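Local coordinates for protein mandalate racemase/muconate lactonizing enzyme (Unidentified, PDB 4E4U) that is of unassigned substrate and reaction but belongs to the mandelate racemase/muconate lactonizing enzyme group of the enolase superfamily, at residues 8-13 against 22-27; 346-351 against 369-374. All blocks are in the same frame, centred on the assembly; numbering follows the deposited sequence.

Contact 1: residues 8-13 against 22-27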
loop_
_atom_site.group_PDB
_atom_site.type_symbol
_atom_site.label_atom_id
_atom_site.label_comp_id
_atom_site.label_asym_id
_atom_site.label_seq_id
_atom_site.Cartn_x
_atom_site.Cartn_y
_atom_site.Cartn_z
ATOM N N THR A 8 33.938 29.862 -22.714
ATOM C CA THR A 8 34.077 28.977 -21.563
ATOM C C THR A 8 35.395 29.257 -20.860
ATOM O O THR A 8 36.441 29.354 -21.505
ATOM C CB THR A 8 34.036 27.508 -21.999
ATOM O OG1 THR A 8 32.759 27.234 -22.583
ATOM C CG2 THR A 8 34.264 26.578 -20.810
ATOM N N HIS A 9 35.341 29.402 -19.542
ATOM C CA HIS A 9 36.533 29.651 -18.749
ATOM C C HIS A 9 36.579 28.658 -17.604
ATOM O O HIS A 9 35.755 28.722 -16.692
ATOM C CB HIS A 9 36.529 31.083 -18.208
ATOM C CG HIS A 9 36.512 32.123 -19.283
ATOM N ND1 HIS A 9 37.652 32.527 -19.942
ATOM C CD2 HIS A 9 35.493 32.832 -19.825
ATOM C CE1 HIS A 9 37.338 33.435 -20.847
ATOM N NE2 HIS A 9 36.031 33.639 -20.795
ATOM N N ILE A 10 37.524 27.726 -17.673
ATOM C CA ILE A 10 37.688 26.725 -16.627
ATOM C C ILE A 10 38.883 27.129 -15.772
ATOM O O ILE A 10 40.039 26.987 -16.176
ATOM C CB ILE A 10 37.828 25.297 -17.199
ATOM C CG1 ILE A 10 36.574 24.944 -18.009
ATOM C CG2 ILE A 10 38.041 24.294 -16.068
ATOM C CD1 ILE A 10 36.581 23.557 -18.628
ATOM N N VAL A 11 38.581 27.670 -14.597
ATOM C CA VAL A 11 39.569 28.303 -13.741
ATOM C C VAL A 11 40.153 27.311 -12.744
ATOM O O VAL A 11 39.415 26.584 -12.079
ATOM C CB VAL A 11 38.907 29.461 -12.971
ATOM C CG1 VAL A 11 39.870 30.089 -11.990
ATOM C CG2 VAL A 11 38.373 30.506 -13.949
ATOM N N ALA A 12 41.478 27.285 -12.641
ATOM C CA ALA A 12 42.156 26.456 -11.651
ATOM C C ALA A 12 42.077 27.130 -10.287
ATOM O O ALA A 12 42.524 28.266 -10.127
ATOM C CB ALA A 12 43.611 26.245 -12.045
ATOM N N VAL A 13 41.516 26.432 -9.306
ATOM C CA VAL A 13 41.439 26.955 -7.948
ATOM C C VAL A 13 42.794 26.755 -7.269
ATOM O O VAL A 13 43.315 25.648 -7.245
ATOM C CB VAL A 13 40.330 26.246 -7.147
ATOM C CG1 VAL A 13 40.260 26.789 -5.733
ATOM C CG2 VAL A 13 38.978 26.392 -7.850
ATOM N N TYR A 22 38.669 22.982 -9.775
ATOM C CA TYR A 22 38.447 23.946 -10.849
ATOM C C TYR A 22 36.989 24.339 -10.886
ATOM O O TYR A 22 36.123 23.580 -10.451
ATOM C CB TYR A 22 38.887 23.391 -12.220
ATOM C CG TYR A 22 38.291 22.040 -12.526
ATOM C CD1 TYR A 22 37.003 21.923 -13.048
ATOM C CD2 TYR A 22 38.994 20.874 -12.254
ATOM C CE1 TYR A 22 36.437 20.682 -13.296
ATOM C CE2 TYR A 22 38.444 19.633 -12.506
ATOM C CZ TYR A 22 37.166 19.539 -13.018
ATOM O OH TYR A 22 36.635 18.295 -13.253
ATOM N N TRP A 23 36.726 25.531 -11.404
ATOM C CA TRP A 23 35.362 26.008 -11.591
ATOM C C TRP A 23 35.114 26.253 -13.069
ATOM O O TRP A 23 35.965 26.810 -13.766
ATOM C CB TRP A 23 35.126 27.287 -10.786
ATOM C CG TRP A 23 35.319 27.099 -9.310
ATOM C CD1 TRP A 23 35.124 25.945 -8.594
ATOM C CD2 TRP A 23 35.766 28.085 -8.366
ATOM N NE1 TRP A 23 35.409 26.162 -7.264
ATOM C CE2 TRP A 23 35.804 27.465 -7.099
ATOM C CE3 TRP A 23 36.128 29.432 -8.474
ATOM C CZ2 TRP A 23 36.209 28.147 -5.946
ATOM C CZ3 TRP A 23 36.520 30.110 -7.324
ATOM C CH2 TRP A 23 36.556 29.468 -6.080
ATOM N N ILE A 24 33.948 25.819 -13.540
ATOM C CA ILE A 24 33.606 25.917 -14.951
ATOM C C ILE A 24 32.631 27.061 -15.177
ATOM O O ILE A 24 31.461 26.964 -14.797
ATOM C CB ILE A 24 32.957 24.610 -15.455
ATOM C CG1 ILE A 24 33.858 23.408 -15.165
ATOM C CG2 ILE A 24 32.660 24.713 -16.940
ATOM C CD1 ILE A 24 33.184 22.066 -15.433
ATOM N N PHE A 25 33.104 28.138 -15.802
ATOM C CA PHE A 25 32.253 29.295 -16.063
ATOM C C PHE A 25 31.916 29.408 -17.538
ATOM O O PHE A 25 32.732 29.070 -18.397
ATOM C CB PHE A 25 32.933 30.594 -15.609
ATOM C CG PHE A 25 33.284 30.623 -14.148
ATOM C CD1 PHE A 25 32.298 30.525 -13.174
ATOM C CD2 PHE A 25 34.606 30.775 -13.745
ATOM C CE1 PHE A 25 32.628 30.560 -11.826
ATOM C CE2 PHE A 25 34.935 30.816 -12.406
ATOM C CZ PHE A 25 33.949 30.702 -11.443
ATOM N N VAL A 26 30.718 29.902 -17.830
ATOM C CA VAL A 26 30.350 30.242 -19.198
ATOM C C VAL A 26 29.901 31.698 -19.260
ATOM O O VAL A 26 29.238 32.197 -18.341
ATOM C CB VAL A 26 29.239 29.312 -19.740
ATOM C CG1 VAL A 26 29.783 27.901 -19.938
ATOM C CG2 VAL A 26 28.025 29.306 -18.809
ATOM N N LYS A 27 30.298 32.387 -20.327
ATOM C CA LYS A 27 29.869 33.762 -20.564
ATOM C C LYS A 27 29.124 33.839 -21.888
ATOM O O LYS A 27 29.639 33.418 -22.924
ATOM C CB LYS A 27 31.064 34.722 -20.549
ATOM C CG LYS A 27 31.653 34.937 -19.163
ATOM C CD LYS A 27 32.848 35.898 -19.181
ATOM C CE LYS A 27 32.448 37.311 -19.591
ATOM N NZ LYS A 27 33.602 38.244 -19.621
#
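One face of the Trp23 indole is covered by a methyl of Val13: CG2 stands 3.5 Å from the centroid of the five-membered ring, 15° off the normal, a CH-pi contact that is closest at CE2. Val13 reaches it with the methyl anti to its carbonyl carbon, and its side chain crosses the indole at about a right angle. The Phe25 ring is met at its edge instead, Val11 CG2 lying in the ring plane 3.8 Å from CE2. On the side of the sheet that carries Val11, Trp23 and Phe25, the His9 imidazole passes Lys27, with CD2 4.1 Å from Lys27 CD, and its NE2 is hydrogen-bonded to Glu7. On the opposite side of the sheet, Ile10 lies beside both Tyr22 and Ile24, its CG2 4.0 Å from Tyr22 CD1 and its CG1 next to Ile24 CG2. Two reciprocal pairs of backbone bonds join the antiparallel strands, His9 with Phe25 and Val11 with Trp23. Of these, His9 N to Phe25 O is the straightest, 2.9 Å at 173°. The strands belong to the hairpin that opens the N-terminal capping domain of the enolase superfamily. Strand 35-40 bonds to the far edge of 22-27, helix 47-61 covers the Ile10, Tyr22 and Ile24 face, and helix 372-377 packs on His9, Val11 and Lys27, while Phe342 and His343 meet the indole.

Contact 2: residues 346-351 against 369-374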
loop_
_atom_site.group_PDB
_atom_site.type_symbol
_atom_site.label_atom_id
_atom_site.label_comp_id
_atom_site.label_asym_id
_atom_site.label_seq_id
_atom_site.Cartn_x
_atom_site.Cartn_y
_atom_site.Cartn_z
ATOM N N VAL A 346 38.085 36.303 -7.654
ATOM C CA VAL A 346 37.731 35.997 -9.034
ATOM C C VAL A 346 36.531 36.808 -9.557
ATOM O O VAL A 346 36.205 36.746 -10.745
ATOM C CB VAL A 346 37.520 34.477 -9.225
ATOM C CG1 VAL A 346 36.144 34.048 -8.740
ATOM C CG2 VAL A 346 37.760 34.075 -10.673
ATOM N N VAL A 347 35.893 37.586 -8.684
ATOM C CA VAL A 347 34.757 38.413 -9.109
ATOM C C VAL A 347 34.999 39.898 -8.843
ATOM O O VAL A 347 35.854 40.261 -8.031
ATOM C CB VAL A 347 33.424 37.979 -8.458
ATOM C CG1 VAL A 347 32.987 36.610 -8.978
ATOM C CG2 VAL A 347 33.534 38.001 -6.936
ATOM N N LYS A 348 34.241 40.751 -9.531
ATOM C CA LYS A 348 34.383 42.201 -9.393
ATOM C C LYS A 348 33.829 42.694 -8.059
ATOM O O LYS A 348 34.417 43.559 -7.413
ATOM C CB LYS A 348 33.678 42.917 -10.547
ATOM C CG LYS A 348 34.207 42.552 -11.933
ATOM C CD LYS A 348 35.602 43.101 -12.177
ATOM C CE LYS A 348 35.580 44.611 -12.397
ATOM N NZ LYS A 348 36.944 45.181 -12.626
ATOM N N THR A 349 32.684 42.147 -7.663
ATOM C CA THR A 349 32.042 42.494 -6.401
ATOM C C THR A 349 31.763 41.205 -5.639
ATOM O O THR A 349 30.901 40.431 -6.027
ATOM C CB THR A 349 30.705 43.225 -6.636
ATOM O OG1 THR A 349 30.941 44.457 -7.327
ATOM C CG2 THR A 349 30.006 43.517 -5.312
ATOM N N PRO A 350 32.505 40.960 -4.553
ATOM C CA PRO A 350 32.318 39.707 -3.807
ATOM C C PRO A 350 30.951 39.541 -3.151
ATOM O O PRO A 350 30.239 40.510 -2.878
ATOM C CB PRO A 350 33.409 39.771 -2.730
ATOM C CG PRO A 350 33.841 41.190 -2.681
ATOM C CD PRO A 350 33.681 41.703 -4.083
ATOM N N ILE A 351 30.591 38.287 -2.906
ATOM C CA ILE A 351 29.388 37.963 -2.152
ATOM C C ILE A 351 29.544 38.501 -0.738
ATOM O O ILE A 351 30.607 38.364 -0.126
ATOM C CB ILE A 351 29.182 36.450 -2.119
ATOM C CG1 ILE A 351 28.955 35.942 -3.543
ATOM C CG2 ILE A 351 28.012 36.080 -1.214
ATOM C CD1 ILE A 351 29.032 34.453 -3.676
ATOM N N GLU A 369 29.839 39.155 -11.338
ATOM C CA GLU A 369 30.589 39.362 -12.573
ATOM C C GLU A 369 32.023 38.913 -12.374
ATOM O O GLU A 369 32.660 39.290 -11.390
ATOM C CB GLU A 369 30.562 40.840 -12.986
ATOM C CG GLU A 369 31.258 41.132 -14.318
ATOM C CD GLU A 369 31.134 42.584 -14.750
ATOM O OE1 GLU A 369 30.564 43.395 -13.990
ATOM O OE2 GLU A 369 31.611 42.916 -15.852
ATOM N N LEU A 370 32.541 38.128 -13.312
ATOM C CA LEU A 370 33.924 37.673 -13.217
ATOM C C LEU A 370 34.914 38.800 -13.467
ATOM O O LEU A 370 34.695 39.655 -14.329
ATOM C CB LEU A 370 34.195 36.554 -14.216
ATOM C CG LEU A 370 33.468 35.233 -13.984
ATOM C CD1 LEU A 370 33.667 34.323 -15.179
ATOM C CD2 LEU A 370 33.958 34.555 -12.710
ATOM N N ASP A 371 36.007 38.780 -12.712
ATOM C CA ASP A 371 37.150 39.632 -12.983
ATOM C C ASP A 371 38.005 38.875 -13.994
ATOM O O ASP A 371 38.697 37.918 -13.642
ATOM C CB ASP A 371 37.927 39.895 -11.688
ATOM C CG ASP A 371 39.087 40.856 -11.881
ATOM O OD1 ASP A 371 39.734 40.814 -12.947
ATOM O OD2 ASP A 371 39.348 41.656 -10.960
ATOM N N MET A 372 37.948 39.298 -15.253
ATOM C CA MET A 372 38.587 38.540 -16.325
ATOM C C MET A 372 40.109 38.548 -16.261
ATOM O O MET A 372 40.753 37.622 -16.751
ATOM C CB MET A 372 38.096 39.002 -17.699
ATOM C CG MET A 372 36.621 38.714 -17.933
ATOM S SD MET A 372 36.127 37.031 -17.486
ATOM C CE MET A 372 37.059 36.073 -18.675
ATOM N N ASP A 373 40.694 39.574 -15.658
ATOM C CA ASP A 373 42.140 39.580 -15.499
ATOM C C ASP A 373 42.572 38.471 -14.535
ATOM O O ASP A 373 43.556 37.773 -14.778
ATOM C CB ASP A 373 42.626 40.951 -15.039
ATOM C CG ASP A 373 42.386 42.032 -16.078
ATOM O OD1 ASP A 373 42.574 41.760 -17.285
ATOM O OD2 ASP A 373 42.010 43.154 -15.691
ATOM N N VAL A 374 41.814 38.287 -13.458
ATOM C CA VAL A 374 42.088 37.207 -12.516
ATOM C C VAL A 374 41.826 35.849 -13.164
ATOM O O VAL A 374 42.639 34.927 -13.041
ATOM C CB VAL A 374 41.260 37.363 -11.222
ATOM C CG1 VAL A 374 41.449 36.158 -10.306
ATOM C CG2 VAL A 374 41.638 38.661 -10.510
HETATM O O HOH W 1 38.544 44.378 -10.432
HETATM O O HOH W 2 30.623 40.475 -8.844
#
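Lys348 lays its aliphatic chain over the 369-371 backbone, CG 3.7 Å from Glu369 O and CD 3.9 Å from Asp371 CA. Bends at chi2 and chi3 (-70° and -73°) curl the chain back across Asp371, which it crosses at about a right angle. Its NZ stops 4.6 Å from Asp371 OD2, too far for a salt bridge, and a water spans the gap, accepting from the ammonium and donating to the carboxylate. Beneath, Val347 and Leu370 form a single backbone bridge with one bond on each side. Lys348 N gives a 2.8 Å bond to Glu369 O almost in line with the carbonyl, whereas Asp371 N reaches Val346 O, also at 2.8 Å, from well above the carbonyl plane. A second water accepts from Thr349 N and Glu369 N. On the buried side, Val346 CG2 lies 4.3 Å from both Leu370 CD2 and Val374 CG1, and Pro314 of helix 314-325 touches Val346 and Val347. Within the barrel-type C-terminal domain, the bridge thus fastens the loop after helix 341-345 to the start of helix 372-377. Asp371 is the N-cap of that helix, its OD1 taking weak bonds from Asp373 N and Val374 N. One carboxylate therefore serves the helix start through OD1 and, through OD2, a water-mediated link to the lysine; the nearby ammonium and helix N terminus would be expected to favour its ionised form.

How the contacts relate
From the N terminus, strand 3-12 runs into a nine-residue loop and returns as strand 22-30, so contact 1 closes a beta hairpin near the N terminus. Contact 2 comes in series, much later: segment 346-351 leaves helix 341-345, the chain makes the 352-354/357-359 strand pair, and segment 369-374 returns to close that longer excursion. Neither contact nests in or crosses the other, yet their centres are only about 12 Å apart. They touch directly, with Phe25 CB 3.8 Å from Leu370 CD1 and Met372 packed against His9 and Lys27. The N-terminal capping-domain hairpin is thereby joined to loops and the start of helix 372-377, which follow the barrel strands in the chain.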